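Local coordinates for fatty-acid-binding protein 1 (Arabidopsis thaliana, PDB 4DOO) that binds fatty acids, saturated ones by preference, in a plastid-located chalcone-isomerase-like fold, and may take part in alpha-linolenic acid metabolism, at residues 57-62 against 75-80; 88-94 against 142-148; 126-130 against 168-173. One frame throughout, in Å; residues are numbered along the deposited sequence.

Contact 1 (57-62 against 75-80); sequences LVGDKY and SFMDDL
Tyr62 and Leu57 meet Phe76, Asp79 and Leu80 where helix segments 57-61 and 76-80 run at 119° to each other, their axes coming no closer than 11.5 Å, so the helices meet through their side chains and not backbone to backbone. Tyr62, just past the end of its helix, reaches across with its ring. With CG anti to its carbonyl carbon (chi1 -60°), the ring extends to segment 75-80, and Tyr62 OH donates a very short 2.5 Å hydrogen bond to Asp79 OD2. The carboxylate is turned 62° from the ring plane. Ser75 OG lies 3.0 Å from Tyr62 OH, which places a second hydroxyl at the edge of the same ring.

Phe76 turns its ring edge to the face of Tyr62 in a T-shaped stack, the centroids 5.7 Å apart and the planes nearly perpendicular. A tyrosine suits this place because its ring can pack against Phe76 while its hydroxyl meets the polar groups of Ser75 and Asp79. The pair belongs to the helical part of the chalcone-isomerase-like fold, away from the fatty-acid sites; Ile70 of helix 67-71 touches Val58, Tyr62 and Phe76, and Ala200 of helix 189-202 also packs on Phe76.

Farther from Tyr62, Leu57 CD1 approaches Leu80 CD2 at 4.2 Å, the two side chains crossing at about a right angle. Lys61 lays its aliphatic part beside the carboxylate, with Lys61 CD 3.9 Å from Asp79 CG. Its ammonium stops short of a salt bridge, Lys61 NZ standing 4.6 Å from Asp79 OD1, yet the opposite charge probably helps to stabilise the aspartate as an anion.

Contact 2 (88-94 against 142-148); sequences TIRLQIV and RNSTIDL
Arg90 and Asp147 come together because Arg90 sends CG away from its backbone N (chi1 168°) and then bends at chi3 (-64°), while Asp147 keeps CG beside its own N. The two side chains lie alongside each other on one face of an antiparallel pair of strands, 88-93 and 145-148, neighbours in the large antiparallel sheet of the chalcone-isomerase fold. Arg90 grips side-on: NE bonds to Asp147 OD1 at 3.0 Å and NH2 to Asp147 OD2 at 3.1 Å. Both oxygens use their syn lone pairs and the two planes are only 11° apart, so the paired bonds hold the two groups nearly coplanar and fix their rotation. Thr145 CG2 packs on Arg90 CG; branching at CB suits threonine to a strand, and its methyl covers the arginine's methylenes.

Ile89, Leu91, Ile146 and Leu148 cover the other face. Ile89 with Leu148 and Leu91 with Ile146 are hydrogen-bonded pairs; Leu91 N reaches Ile146 O at 2.7 Å in an almost straight bond. Leu91 CD1 meets Leu148 CG at 3.8 Å, the two side chains slanting across one another. Apolar residues suit this face because Leu148 touches a bound lauric acid, and Leu91 packs on Tyr43, a dodecanoate-binding residue.

Toward 142-144 the pairing continues beyond the strand, with Ile93 N bonded to Ser144 O and Asn143 N to Ile93 O. A water donates to Gln92 OE1 and to Asn143 O, while Gln92 NE2 bonds to Ser13 O. At the far end Arg142, extended as far as NE and then turned at its last torsion, puts NH1 2.7 Å from Val94 O, which lies at the guanidinium edge.

Contact 3 (126-130 against 168-173); sequences LLQSF and VKSHLL
Leu126 fills the angle between strand 168-169 and the helix beginning at His171, spreading its two methyls over different partners. The side chain extends off its helix: CD2 meets Leu172 CD2 at 3.6 Å, and CD1 lies 4.2 Å from Val168 CG1. A forked leucine suits a place with neighbours on several sides.

Ser170 is the N-cap of helix 171-182. Its OG, turned away from its own backbone N (chi1 169°), accepts from Leu173 N at 3.0 Å in a nearly straight bond, and both Leu126 methyls rest against this serine. Ser129 instead holds OG between its backbone N and carbonyl carbon (chi1 64°), folding it back to the helix for a very short 2.5 Å bond to Leu126 O. Val168 CG1 packs on the same Ser129 OG at 3.8 Å.

Phe130 CD1 meets Leu173 CD2 at 4.2 Å, the side chains at about a right angle. Phe130 also touches bound lauric acid and makes edge-to-face pairs with Phe107 and Phe134. Leu115 of helix 100-118 packs on Leu126 and Leu172, while Leu156 of strand 155-160 touches Phe130 and Leu173.

Overall arrangement
From the N terminus the chain builds the sheet's first strands, up to 39-50, then enters helix 51-61; after helix 67-71, helix 76-82 returns to it and contact 1 closes this short loop. That loop is complete before strand 87-93 opens contact 2, so contact 1 stands in series with the other two, its centre about 28 Å from that of contact 2. Contacts 2 and 3 cross: helix 124-131 lies within the long helical excursion between strands 87-93 and 145-151, and its partner, 168-173, comes only after 145-151, at the end of strand 163-169. Contact 2 thus joins sheet strands around that excursion, contact 3 ties the excursion to the sheet's last strand and helix 171-182, and each supplies a residue to the same lauric acid pocket.

Contact 1 (57-62 against 75-80)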
ATOM      1  N   LEU A  57     -13.993  11.804  -4.866  1.00 18.77           N
ATOM      2  CA  LEU A  57     -14.719  10.572  -4.578  1.00 17.64           C
ATOM      3  C   LEU A  57     -15.785  10.844  -3.517  1.00 18.61           C
ATOM      4  O   LEU A  57     -16.956  10.502  -3.699  1.00 16.90           O
ATOM      5  CB  LEU A  57     -13.733   9.492  -4.107  1.00 19.50           C
ATOM      6  CG  LEU A  57     -14.211   8.093  -3.701  1.00 21.61           C
ATOM      7  CD1 LEU A  57     -14.805   8.129  -2.307  1.00 25.59           C
ATOM      8  CD2 LEU A  57     -15.217   7.572  -4.717  1.00 24.50           C
ATOM      9  N   VAL A  58     -15.384  11.474  -2.419  1.00 17.17           N
ATOM     10  CA  VAL A  58     -16.323  11.790  -1.350  1.00 19.52           C
ATOM     11  C   VAL A  58     -17.427  12.720  -1.851  1.00 21.98           C
ATOM     12  O   VAL A  58     -18.605  12.503  -1.576  1.00 20.05           O
ATOM     13  CB  VAL A  58     -15.606  12.462  -0.155  1.00 20.60           C
ATOM     14  CG1 VAL A  58     -16.625  12.938   0.861  1.00 21.84           C
ATOM     15  CG2 VAL A  58     -14.643  11.475   0.490  1.00 16.64           C
ATOM     16  N   GLY A  59     -17.042  13.752  -2.593  1.00 22.67           N
ATOM     17  CA  GLY A  59     -18.023  14.689  -3.109  1.00 25.89           C
ATOM     18  C   GLY A  59     -19.018  14.058  -4.065  1.00 25.31           C
ATOM     19  O   GLY A  59     -20.158  14.514  -4.176  1.00 26.25           O
ATOM     20  N   ASP A  60     -18.597  13.008  -4.761  1.00 26.61           N
ATOM     21  CA  ASP A  60     -19.477  12.342  -5.711  1.00 29.22           C
ATOM     22  C   ASP A  60     -20.320  11.221  -5.116  1.00 28.65           C
ATOM     23  O   ASP A  60     -21.501  11.100  -5.436  1.00 29.24           O
ATOM     24  CB  ASP A  60     -18.673  11.798  -6.898  1.00 34.35           C
ATOM     25  CG  ASP A  60     -18.042  12.902  -7.735  1.00 39.71           C
ATOM     26  OD1 ASP A  60     -18.535  14.051  -7.682  1.00 44.15           O
ATOM     27  OD2 ASP A  60     -17.062  12.618  -8.456  1.00 42.67           O
ATOM     28  N   LYS A  61     -19.726  10.405  -4.251  1.00 23.00           N
ATOM     29  CA  LYS A  61     -20.459   9.291  -3.653  1.00 23.67           C
ATOM     30  C   LYS A  61     -20.998   9.529  -2.249  1.00 22.46           C
ATOM     31  O   LYS A  61     -21.890   8.806  -1.795  1.00 20.12           O
ATOM     32  CB  LYS A  61     -19.588   8.035  -3.636  1.00 23.37           C
ATOM     33  CG  LYS A  61     -19.488   7.338  -4.983  1.00 29.51           C
ATOM     34  CD  LYS A  61     -18.708   6.040  -4.874  1.00 29.97           C
ATOM     35  CE  LYS A  61     -18.781   5.261  -6.173  1.00 33.54           C
ATOM     36  NZ  LYS A  61     -20.198   4.937  -6.497  1.00 36.50           N
ATOM     37  N   TYR A  62     -20.455  10.528  -1.560  1.00 18.01           N
ATOM     38  CA  TYR A  62     -20.873  10.836  -0.198  1.00 18.12           C
ATOM     39  C   TYR A  62     -21.196  12.313  -0.009  1.00 19.74           C
ATOM     40  O   TYR A  62     -20.857  12.903   1.013  1.00 19.55           O
ATOM     41  CB  TYR A  62     -19.772  10.422   0.787  1.00 17.20           C
ATOM     42  CG  TYR A  62     -19.459   8.946   0.739  1.00 15.08           C
ATOM     43  CD1 TYR A  62     -18.598   8.424  -0.226  1.00 16.86           C
ATOM     44  CD2 TYR A  62     -20.066   8.059   1.628  1.00 18.82           C
ATOM     45  CE1 TYR A  62     -18.353   7.050  -0.308  1.00 15.59           C
ATOM     46  CE2 TYR A  62     -19.830   6.687   1.555  1.00 19.14           C
ATOM     47  CZ  TYR A  62     -18.975   6.190   0.582  1.00 19.60           C
ATOM     48  OH  TYR A  62     -18.764   4.831   0.489  1.00 19.53           O
ATOM     49  N   SER A  75     -19.341   0.530   2.920  1.00 15.33           N
ATOM     50  CA  SER A  75     -18.881   0.608   1.537  1.00 15.16           C
ATOM     51  C   SER A  75     -17.689   1.540   1.298  1.00 14.78           C
ATOM     52  O   SER A  75     -17.050   1.470   0.248  1.00 14.38           O
ATOM     53  CB  SER A  75     -20.033   1.076   0.647  1.00 18.46           C
ATOM     54  OG  SER A  75     -20.453   2.376   1.044  1.00 22.80           O
ATOM     55  N   PHE A  76     -17.391   2.406   2.262  1.00 14.51           N
ATOM     56  CA  PHE A  76     -16.307   3.381   2.104  1.00 12.62           C
ATOM     57  C   PHE A  76     -14.969   2.793   1.683  1.00 13.42           C
ATOM     58  O   PHE A  76     -14.367   3.251   0.712  1.00 12.96           O
ATOM     59  CB  PHE A  76     -16.136   4.193   3.394  1.00 14.00           C
ATOM     60  CG  PHE A  76     -15.159   5.335   3.274  1.00 13.52           C
ATOM     61  CD1 PHE A  76     -15.272   6.264   2.243  1.00 13.71           C
ATOM     62  CD2 PHE A  76     -14.150   5.507   4.216  1.00 12.06           C
ATOM     63  CE1 PHE A  76     -14.396   7.348   2.153  1.00 12.72           C
ATOM     64  CE2 PHE A  76     -13.269   6.585   4.136  1.00 15.14           C
ATOM     65  CZ  PHE A  76     -13.392   7.506   3.106  1.00 15.26           C
ATOM     66  N   MET A  77     -14.508   1.782   2.411  1.00 12.84           N
ATOM     67  CA  MET A  77     -13.229   1.157   2.107  1.00 16.67           C
ATOM     68  C   MET A  77     -13.142   0.668   0.659  1.00 14.65           C
ATOM     69  O   MET A  77     -12.184   0.982  -0.047  1.00 16.26           O
ATOM     70  CB  MET A  77     -12.972   0.002   3.081  1.00 16.33           C
ATOM     71  CG  MET A  77     -11.664  -0.744   2.837  1.00 24.91           C
ATOM     72  SD  MET A  77     -11.276  -1.906   4.161  1.00 29.18           S
ATOM     73  CE  MET A  77     -12.411  -3.231   3.815  1.00 29.16           C
ATOM     74  N   ASP A  78     -14.140  -0.083   0.206  1.00 16.59           N
ATOM     75  CA  ASP A  78     -14.116  -0.592  -1.166  1.00 16.44           C
ATOM     76  C   ASP A  78     -14.270   0.531  -2.192  1.00 17.84           C
ATOM     77  O   ASP A  78     -13.708   0.459  -3.287  1.00 17.00           O
ATOM     78  CB  ASP A  78     -15.218  -1.630  -1.388  1.00 15.39           C
ATOM     79  CG  ASP A  78     -14.981  -2.466  -2.631  1.00 22.91           C
ATOM     80  OD1 ASP A  78     -14.151  -3.395  -2.564  1.00 25.84           O
ATOM     81  OD2 ASP A  78     -15.606  -2.191  -3.676  1.00 23.91           O
ATOM     82  N   ASP A  79     -15.033   1.565  -1.854  1.00 16.46           N
ATOM     83  CA  ASP A  79     -15.214   2.675  -2.787  1.00 15.38           C
ATOM     84  C   ASP A  79     -13.880   3.387  -3.021  1.00 16.95           C
ATOM     85  O   ASP A  79     -13.564   3.768  -4.154  1.00 15.36           O
ATOM     86  CB  ASP A  79     -16.256   3.681  -2.273  1.00 14.38           C
ATOM     87  CG  ASP A  79     -17.691   3.187  -2.434  1.00 24.26           C
ATOM     88  OD1 ASP A  79     -17.957   2.373  -3.345  1.00 22.94           O
ATOM     89  OD2 ASP A  79     -18.562   3.630  -1.658  1.00 22.24           O
ATOM     90  N   LEU A  80     -13.102   3.562  -1.953  1.00 15.23           N
ATOM     91  CA  LEU A  80     -11.796   4.214  -2.053  1.00 19.15           C
ATOM     92  C   LEU A  80     -10.834   3.408  -2.916  1.00 19.79           C
ATOM     93  O   LEU A  80     -10.192   3.953  -3.814  1.00 22.15           O
ATOM     94  CB  LEU A  80     -11.160   4.391  -0.670  1.00 17.85           C
ATOM     95  CG  LEU A  80     -11.635   5.532   0.227  1.00 20.01           C
ATOM     96  CD1 LEU A  80     -10.944   5.417   1.586  1.00 19.42           C
ATOM     97  CD2 LEU A  80     -11.319   6.878  -0.428  1.00 18.36           C
TER

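Contact 2 (88-94 against 142-148)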
ATOM      1  N   THR A  88       0.305   6.112  -2.972  1.00 15.55           N
ATOM      2  CA  THR A  88       1.678   5.650  -2.856  1.00 15.57           C
ATOM      3  C   THR A  88       1.800   4.824  -1.587  1.00 13.23           C
ATOM      4  O   THR A  88       1.244   5.184  -0.545  1.00 14.00           O
ATOM      5  CB  THR A  88       2.690   6.821  -2.752  1.00 18.72           C
ATOM      6  OG1 THR A  88       2.716   7.551  -3.981  1.00 20.66           O
ATOM      7  CG2 THR A  88       4.100   6.285  -2.475  1.00 21.21           C
ATOM      8  N   ILE A  89       2.497   3.699  -1.697  1.00 14.12           N
ATOM      9  CA  ILE A  89       2.762   2.841  -0.551  1.00 12.50           C
ATOM     10  C   ILE A  89       4.283   2.867  -0.449  1.00 10.93           C
ATOM     11  O   ILE A  89       4.972   2.350  -1.326  1.00 13.56           O
ATOM     12  CB  ILE A  89       2.325   1.371  -0.782  1.00 12.12           C
ATOM     13  CG1 ILE A  89       0.821   1.290  -1.042  1.00 14.14           C
ATOM     14  CG2 ILE A  89       2.703   0.526   0.432  1.00 15.85           C
ATOM     15  CD1 ILE A  89      -0.025   1.828   0.092  1.00 19.38           C
ATOM     16  N   ARG A  90       4.809   3.506   0.587  1.00  9.16           N
ATOM     17  CA  ARG A  90       6.254   3.555   0.764  1.00 11.25           C
ATOM     18  C   ARG A  90       6.683   2.521   1.790  1.00 11.00           C
ATOM     19  O   ARG A  90       6.204   2.526   2.928  1.00 12.10           O
ATOM     20  CB  ARG A  90       6.703   4.948   1.212  1.00 11.60           C
ATOM     21  CG  ARG A  90       8.153   4.994   1.682  1.00 15.19           C
ATOM     22  CD  ARG A  90       8.638   6.426   1.818  1.00 18.44           C
ATOM     23  NE  ARG A  90       8.648   7.100   0.522  1.00 20.61           N
ATOM     24  CZ  ARG A  90       9.073   8.343   0.329  1.00 22.67           C
ATOM     25  NH1 ARG A  90       9.529   9.058   1.351  1.00 22.29           N
ATOM     26  NH2 ARG A  90       9.041   8.870  -0.888  1.00 22.88           N
ATOM     27  N   LEU A  91       7.573   1.622   1.376  1.00 12.07           N
ATOM     28  CA  LEU A  91       8.079   0.578   2.255  1.00 13.53           C
ATOM     29  C   LEU A  91       9.510   0.907   2.643  1.00 12.83           C
ATOM     30  O   LEU A  91      10.286   1.367   1.809  1.00 14.09           O
ATOM     31  CB  LEU A  91       8.094  -0.787   1.551  1.00 10.10           C
ATOM     32  CG  LEU A  91       6.821  -1.420   0.998  1.00 16.43           C
ATOM     33  CD1 LEU A  91       6.385  -0.689  -0.255  1.00 17.38           C
ATOM     34  CD2 LEU A  91       7.092  -2.885   0.682  1.00 14.71           C
ATOM     35  N   GLN A  92       9.848   0.674   3.907  1.00 12.95           N
ATOM     36  CA  GLN A  92      11.206   0.884   4.402  1.00 15.01           C
ATOM     37  C   GLN A  92      11.583  -0.400   5.127  1.00 14.69           C
ATOM     38  O   GLN A  92      10.988  -0.743   6.155  1.00 12.55           O
ATOM     39  CB  GLN A  92      11.271   2.084   5.350  1.00 13.99           C
ATOM     40  CG  GLN A  92      11.073   3.419   4.648  1.00 15.54           C
ATOM     41  CD  GLN A  92      11.306   4.593   5.573  1.00 19.25           C
ATOM     42  OE1 GLN A  92      12.416   4.800   6.060  1.00 21.02           O
ATOM     43  NE2 GLN A  92      10.257   5.363   5.824  1.00 20.86           N
ATOM     44  N   ILE A  93      12.563  -1.112   4.578  1.00 13.44           N
ATOM     45  CA  ILE A  93      12.999  -2.391   5.129  1.00 14.04           C
ATOM     46  C   ILE A  93      13.566  -2.300   6.537  1.00 14.06           C
ATOM     47  O   ILE A  93      14.505  -1.547   6.791  1.00 14.68           O
ATOM     48  CB  ILE A  93      14.047  -3.065   4.198  1.00 16.65           C
ATOM     49  CG1 ILE A  93      13.488  -3.165   2.775  1.00 19.40           C
ATOM     50  CG2 ILE A  93      14.407  -4.456   4.718  1.00 15.36           C
ATOM     51  CD1 ILE A  93      12.177  -3.926   2.672  1.00 20.09           C
ATOM     52  N   VAL A  94      12.988  -3.086   7.442  1.00 14.04           N
ATOM     53  CA  VAL A  94      13.407  -3.125   8.838  1.00 16.35           C
ATOM     54  C   VAL A  94      14.338  -4.307   9.144  1.00 16.67           C
ATOM     55  O   VAL A  94      15.422  -4.121   9.708  1.00 16.25           O
ATOM     56  CB  VAL A  94      12.174  -3.202   9.774  1.00 14.39           C
ATOM     57  CG1 VAL A  94      12.614  -3.391  11.218  1.00 16.95           C
ATOM     58  CG2 VAL A  94      11.342  -1.932   9.635  1.00 17.31           C
ATOM     59  N   ARG A 142      18.461  -3.650   5.110  1.00 17.56           N
ATOM     60  CA  ARG A 142      17.720  -2.803   6.032  1.00 19.27           C
ATOM     61  C   ARG A 142      17.908  -1.358   5.580  1.00 19.39           C
ATOM     62  O   ARG A 142      18.983  -0.985   5.098  1.00 18.14           O
ATOM     63  CB  ARG A 142      18.269  -2.982   7.454  1.00 18.51           C
ATOM     64  CG  ARG A 142      17.661  -2.064   8.517  1.00 19.54           C
ATOM     65  CD  ARG A 142      18.380  -2.281   9.846  1.00 22.03           C
ATOM     66  NE  ARG A 142      18.072  -1.282  10.871  1.00 23.16           N
ATOM     67  CZ  ARG A 142      16.958  -1.256  11.598  1.00 24.32           C
ATOM     68  NH1 ARG A 142      16.021  -2.177  11.421  1.00 22.61           N
ATOM     69  NH2 ARG A 142      16.791  -0.316  12.521  1.00 25.07           N
ATOM     70  N   ASN A 143      16.852  -0.564   5.725  1.00 18.78           N
ATOM     71  CA  ASN A 143      16.830   0.850   5.354  1.00 19.80           C
ATOM     72  C   ASN A 143      16.590   1.113   3.867  1.00 20.42           C
ATOM     73  O   ASN A 143      16.618   2.266   3.427  1.00 23.49           O
ATOM     74  CB  ASN A 143      18.109   1.558   5.818  1.00 22.91           C
ATOM     75  CG  ASN A 143      18.265   1.542   7.326  1.00 27.90           C
ATOM     76  OD1 ASN A 143      17.338   1.887   8.058  1.00 30.36           O
ATOM     77  ND2 ASN A 143      19.440   1.146   7.798  1.00 32.96           N
ATOM     78  N   SER A 144      16.365   0.054   3.093  1.00 18.78           N
ATOM     79  CA  SER A 144      16.076   0.221   1.666  1.00 19.73           C
ATOM     80  C   SER A 144      14.656   0.775   1.592  1.00 21.05           C
ATOM     81  O   SER A 144      13.816   0.425   2.421  1.00 17.89           O
ATOM     82  CB  SER A 144      16.120  -1.124   0.928  1.00 20.06           C
ATOM     83  OG  SER A 144      17.406  -1.717   0.989  1.00 20.69           O
ATOM     84  N   THR A 145      14.393   1.639   0.618  1.00 18.61           N
ATOM     85  CA  THR A 145      13.062   2.222   0.459  1.00 19.44           C
ATOM     86  C   THR A 145      12.473   1.846  -0.896  1.00 21.44           C
ATOM     87  O   THR A 145      13.119   2.011  -1.932  1.00 21.39           O
ATOM     88  CB  THR A 145      13.098   3.767   0.551  1.00 25.30           C
ATOM     89  OG1 THR A 145      13.527   4.165   1.859  1.00 26.71           O
ATOM     90  CG2 THR A 145      11.720   4.351   0.283  1.00 25.36           C
ATOM     91  N   ILE A 146      11.250   1.327  -0.883  1.00 18.96           N
ATOM     92  CA  ILE A 146      10.567   0.949  -2.114  1.00 18.22           C
ATOM     93  C   ILE A 146       9.259   1.713  -2.169  1.00 20.49           C
ATOM     94  O   ILE A 146       8.508   1.740  -1.193  1.00 18.81           O
ATOM     95  CB  ILE A 146      10.234  -0.561  -2.163  1.00 20.04           C
ATOM     96  CG1 ILE A 146      11.515  -1.395  -2.074  1.00 23.93           C
ATOM     97  CG2 ILE A 146       9.477  -0.885  -3.446  1.00 19.42           C
ATOM     98  CD1 ILE A 146      12.103  -1.472  -0.678  1.00 27.82           C
ATOM     99  N   ASP A 147       8.992   2.336  -3.311  1.00 18.86           N
ATOM    100  CA  ASP A 147       7.761   3.092  -3.490  1.00 20.94           C
ATOM    101  C   ASP A 147       6.857   2.442  -4.527  1.00 19.25           C
ATOM    102  O   ASP A 147       7.218   2.343  -5.703  1.00 19.83           O
ATOM    103  CB  ASP A 147       8.073   4.527  -3.923  1.00 21.54           C
ATOM    104  CG  ASP A 147       8.324   5.450  -2.751  1.00 25.43           C
ATOM    105  OD1 ASP A 147       8.287   4.976  -1.594  1.00 26.13           O
ATOM    106  OD2 ASP A 147       8.554   6.657  -2.986  1.00 28.09           O
ATOM    107  N   LEU A 148       5.689   1.988  -4.082  1.00 14.49           N
ATOM    108  CA  LEU A 148       4.711   1.382  -4.976  1.00 16.30           C
ATOM    109  C   LEU A 148       3.673   2.466  -5.209  1.00 17.96           C
ATOM    110  O   LEU A 148       3.056   2.957  -4.262  1.00 16.57           O
ATOM    111  CB  LEU A 148       4.036   0.173  -4.317  1.00 16.59           C
ATOM    112  CG  LEU A 148       4.912  -0.923  -3.704  1.00 19.00           C
ATOM    113  CD1 LEU A 148       4.020  -1.941  -2.995  1.00 20.69           C
ATOM    114  CD2 LEU A 148       5.741  -1.592  -4.782  1.00 19.91           C
TER
HETATM  115  O   HOH W   1      15.175   4.228   5.291  1.00 29.08           O

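Contact 3 (126-130 against 168-173)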
ATOM      1  N   LEU A 126       0.388 -12.219 -15.207  1.00 31.02           N
ATOM      2  CA  LEU A 126       0.271 -10.917 -14.570  1.00 29.04           C
ATOM      3  C   LEU A 126       1.233 -10.876 -13.387  1.00 27.47           C
ATOM      4  O   LEU A 126       2.010  -9.930 -13.241  1.00 24.95           O
ATOM      5  CB  LEU A 126      -1.166 -10.687 -14.089  1.00 28.76           C
ATOM      6  CG  LEU A 126      -1.400  -9.366 -13.347  1.00 28.34           C
ATOM      7  CD1 LEU A 126      -0.944  -8.207 -14.224  1.00 28.10           C
ATOM      8  CD2 LEU A 126      -2.873  -9.231 -12.986  1.00 29.09           C
ATOM      9  N   LEU A 127       1.188 -11.913 -12.555  1.00 26.39           N
ATOM     10  CA  LEU A 127       2.067 -11.996 -11.393  1.00 25.90           C
ATOM     11  C   LEU A 127       3.525 -12.010 -11.829  1.00 26.41           C
ATOM     12  O   LEU A 127       4.387 -11.493 -11.127  1.00 24.14           O
ATOM     13  CB  LEU A 127       1.769 -13.254 -10.568  1.00 24.90           C
ATOM     14  CG  LEU A 127       2.634 -13.457  -9.312  1.00 24.31           C
ATOM     15  CD1 LEU A 127       2.452 -12.282  -8.353  1.00 24.41           C
ATOM     16  CD2 LEU A 127       2.252 -14.762  -8.625  1.00 24.52           C
ATOM     17  N   GLN A 128       3.804 -12.599 -12.987  1.00 26.66           N
ATOM     18  CA  GLN A 128       5.176 -12.654 -13.475  1.00 29.69           C
ATOM     19  C   GLN A 128       5.654 -11.281 -13.942  1.00 27.04           C
ATOM     20  O   GLN A 128       6.833 -10.956 -13.815  1.00 27.98           O
ATOM     21  CB  GLN A 128       5.306 -13.669 -14.616  1.00 30.48           C
ATOM     22  CG  GLN A 128       6.729 -13.840 -15.134  1.00 36.24           C
ATOM     23  CD  GLN A 128       7.730 -14.122 -14.025  1.00 40.16           C
ATOM     24  OE1 GLN A 128       7.576 -15.073 -13.255  1.00 41.43           O
ATOM     25  NE2 GLN A 128       8.764 -13.292 -13.938  1.00 39.35           N
ATOM     26  N   SER A 129       4.743 -10.476 -14.481  1.00 26.23           N
ATOM     27  CA  SER A 129       5.115  -9.141 -14.940  1.00 25.92           C
ATOM     28  C   SER A 129       5.510  -8.287 -13.738  1.00 25.76           C
ATOM     29  O   SER A 129       6.332  -7.370 -13.850  1.00 26.25           O
ATOM     30  CB  SER A 129       3.953  -8.482 -15.696  1.00 28.73           C
ATOM     31  OG  SER A 129       2.836  -8.259 -14.854  1.00 33.83           O
ATOM     32  N   PHE A 130       4.918  -8.589 -12.586  1.00 24.31           N
ATOM     33  CA  PHE A 130       5.229  -7.860 -11.359  1.00 24.40           C
ATOM     34  C   PHE A 130       6.594  -8.327 -10.860  1.00 22.08           C
ATOM     35  O   PHE A 130       7.474  -7.520 -10.566  1.00 20.80           O
ATOM     36  CB  PHE A 130       4.168  -8.129 -10.289  1.00 23.32           C
ATOM     37  CG  PHE A 130       4.428  -7.424  -8.986  1.00 22.37           C
ATOM     38  CD1 PHE A 130       4.431  -6.033  -8.920  1.00 22.12           C
ATOM     39  CD2 PHE A 130       4.677  -8.151  -7.826  1.00 21.90           C
ATOM     40  CE1 PHE A 130       4.681  -5.373  -7.711  1.00 21.14           C
ATOM     41  CE2 PHE A 130       4.926  -7.504  -6.615  1.00 21.60           C
ATOM     42  CZ  PHE A 130       4.928  -6.110  -6.560  1.00 23.21           C
ATOM     43  N   VAL A 168       3.322  -1.494 -14.574  1.00 26.55           N
ATOM     44  CA  VAL A 168       2.413  -2.513 -15.075  1.00 27.28           C
ATOM     45  C   VAL A 168       1.019  -1.900 -15.050  1.00 29.01           C
ATOM     46  O   VAL A 168       0.529  -1.492 -13.995  1.00 27.81           O
ATOM     47  CB  VAL A 168       2.429  -3.789 -14.188  1.00 26.54           C
ATOM     48  CG1 VAL A 168       1.390  -4.788 -14.687  1.00 27.55           C
ATOM     49  CG2 VAL A 168       3.816  -4.430 -14.213  1.00 28.17           C
ATOM     50  N   LYS A 169       0.396  -1.807 -16.220  1.00 29.81           N
ATOM     51  CA  LYS A 169      -0.944  -1.250 -16.311  1.00 28.77           C
ATOM     52  C   LYS A 169      -1.911  -2.399 -16.063  1.00 29.45           C
ATOM     53  O   LYS A 169      -2.060  -3.287 -16.900  1.00 27.79           O
ATOM     54  CB  LYS A 169      -1.184  -0.646 -17.697  1.00 32.25           C
ATOM     55  CG  LYS A 169      -2.537   0.029 -17.832  1.00 36.41           C
ATOM     56  CD  LYS A 169      -2.757   0.578 -19.228  1.00 40.82           C
ATOM     57  CE  LYS A 169      -4.121   1.236 -19.324  1.00 42.71           C
ATOM     58  NZ  LYS A 169      -4.276   2.322 -18.314  1.00 47.30           N
ATOM     59  N   SER A 170      -2.555  -2.388 -14.900  1.00 29.20           N
ATOM     60  CA  SER A 170      -3.494  -3.442 -14.544  1.00 27.57           C
ATOM     61  C   SER A 170      -4.343  -3.037 -13.350  1.00 27.05           C
ATOM     62  O   SER A 170      -3.834  -2.846 -12.247  1.00 23.14           O
ATOM     63  CB  SER A 170      -2.737  -4.738 -14.227  1.00 27.61           C
ATOM     64  OG  SER A 170      -3.589  -5.715 -13.640  1.00 23.55           O
ATOM     65  N   HIS A 171      -5.641  -2.897 -13.584  1.00 26.03           N
ATOM     66  CA  HIS A 171      -6.570  -2.532 -12.526  1.00 27.08           C
ATOM     67  C   HIS A 171      -6.531  -3.637 -11.473  1.00 23.40           C
ATOM     68  O   HIS A 171      -6.549  -3.374 -10.270  1.00 19.27           O
ATOM     69  CB  HIS A 171      -7.981  -2.405 -13.108  1.00 31.80           C
ATOM     70  CG  HIS A 171      -8.982  -1.834 -12.155  1.00 39.49           C
ATOM     71  ND1 HIS A 171      -9.320  -2.451 -10.969  1.00 44.61           N
ATOM     72  CD2 HIS A 171      -9.728  -0.706 -12.218  1.00 42.63           C
ATOM     73  CE1 HIS A 171     -10.230  -1.726 -10.343  1.00 45.04           C
ATOM     74  NE2 HIS A 171     -10.495  -0.662 -11.080  1.00 46.81           N
ATOM     75  N   LEU A 172      -6.458  -4.881 -11.939  1.00 20.63           N
ATOM     76  CA  LEU A 172      -6.418  -6.035 -11.047  1.00 20.32           C
ATOM     77  C   LEU A 172      -5.203  -6.018 -10.117  1.00 18.49           C
ATOM     78  O   LEU A 172      -5.336  -6.199  -8.904  1.00 17.75           O
ATOM     79  CB  LEU A 172      -6.422  -7.327 -11.869  1.00 19.78           C
ATOM     80  CG  LEU A 172      -6.277  -8.629 -11.083  1.00 22.46           C
ATOM     81  CD1 LEU A 172      -7.405  -8.748 -10.072  1.00 23.49           C
ATOM     82  CD2 LEU A 172      -6.292  -9.808 -12.051  1.00 24.03           C
ATOM     83  N   LEU A 173      -4.022  -5.810 -10.687  1.00 16.71           N
ATOM     84  CA  LEU A 173      -2.800  -5.775  -9.889  1.00 19.47           C
ATOM     85  C   LEU A 173      -2.831  -4.638  -8.868  1.00 17.43           C
ATOM     86  O   LEU A 173      -2.479  -4.833  -7.707  1.00 17.40           O
ATOM     87  CB  LEU A 173      -1.573  -5.621 -10.792  1.00 17.27           C
ATOM     88  CG  LEU A 173      -0.215  -5.674 -10.083  1.00 18.29           C
ATOM     89  CD1 LEU A 173      -0.068  -6.992  -9.334  1.00 21.11           C
ATOM     90  CD2 LEU A 173       0.898  -5.524 -11.110  1.00 22.97           C
TER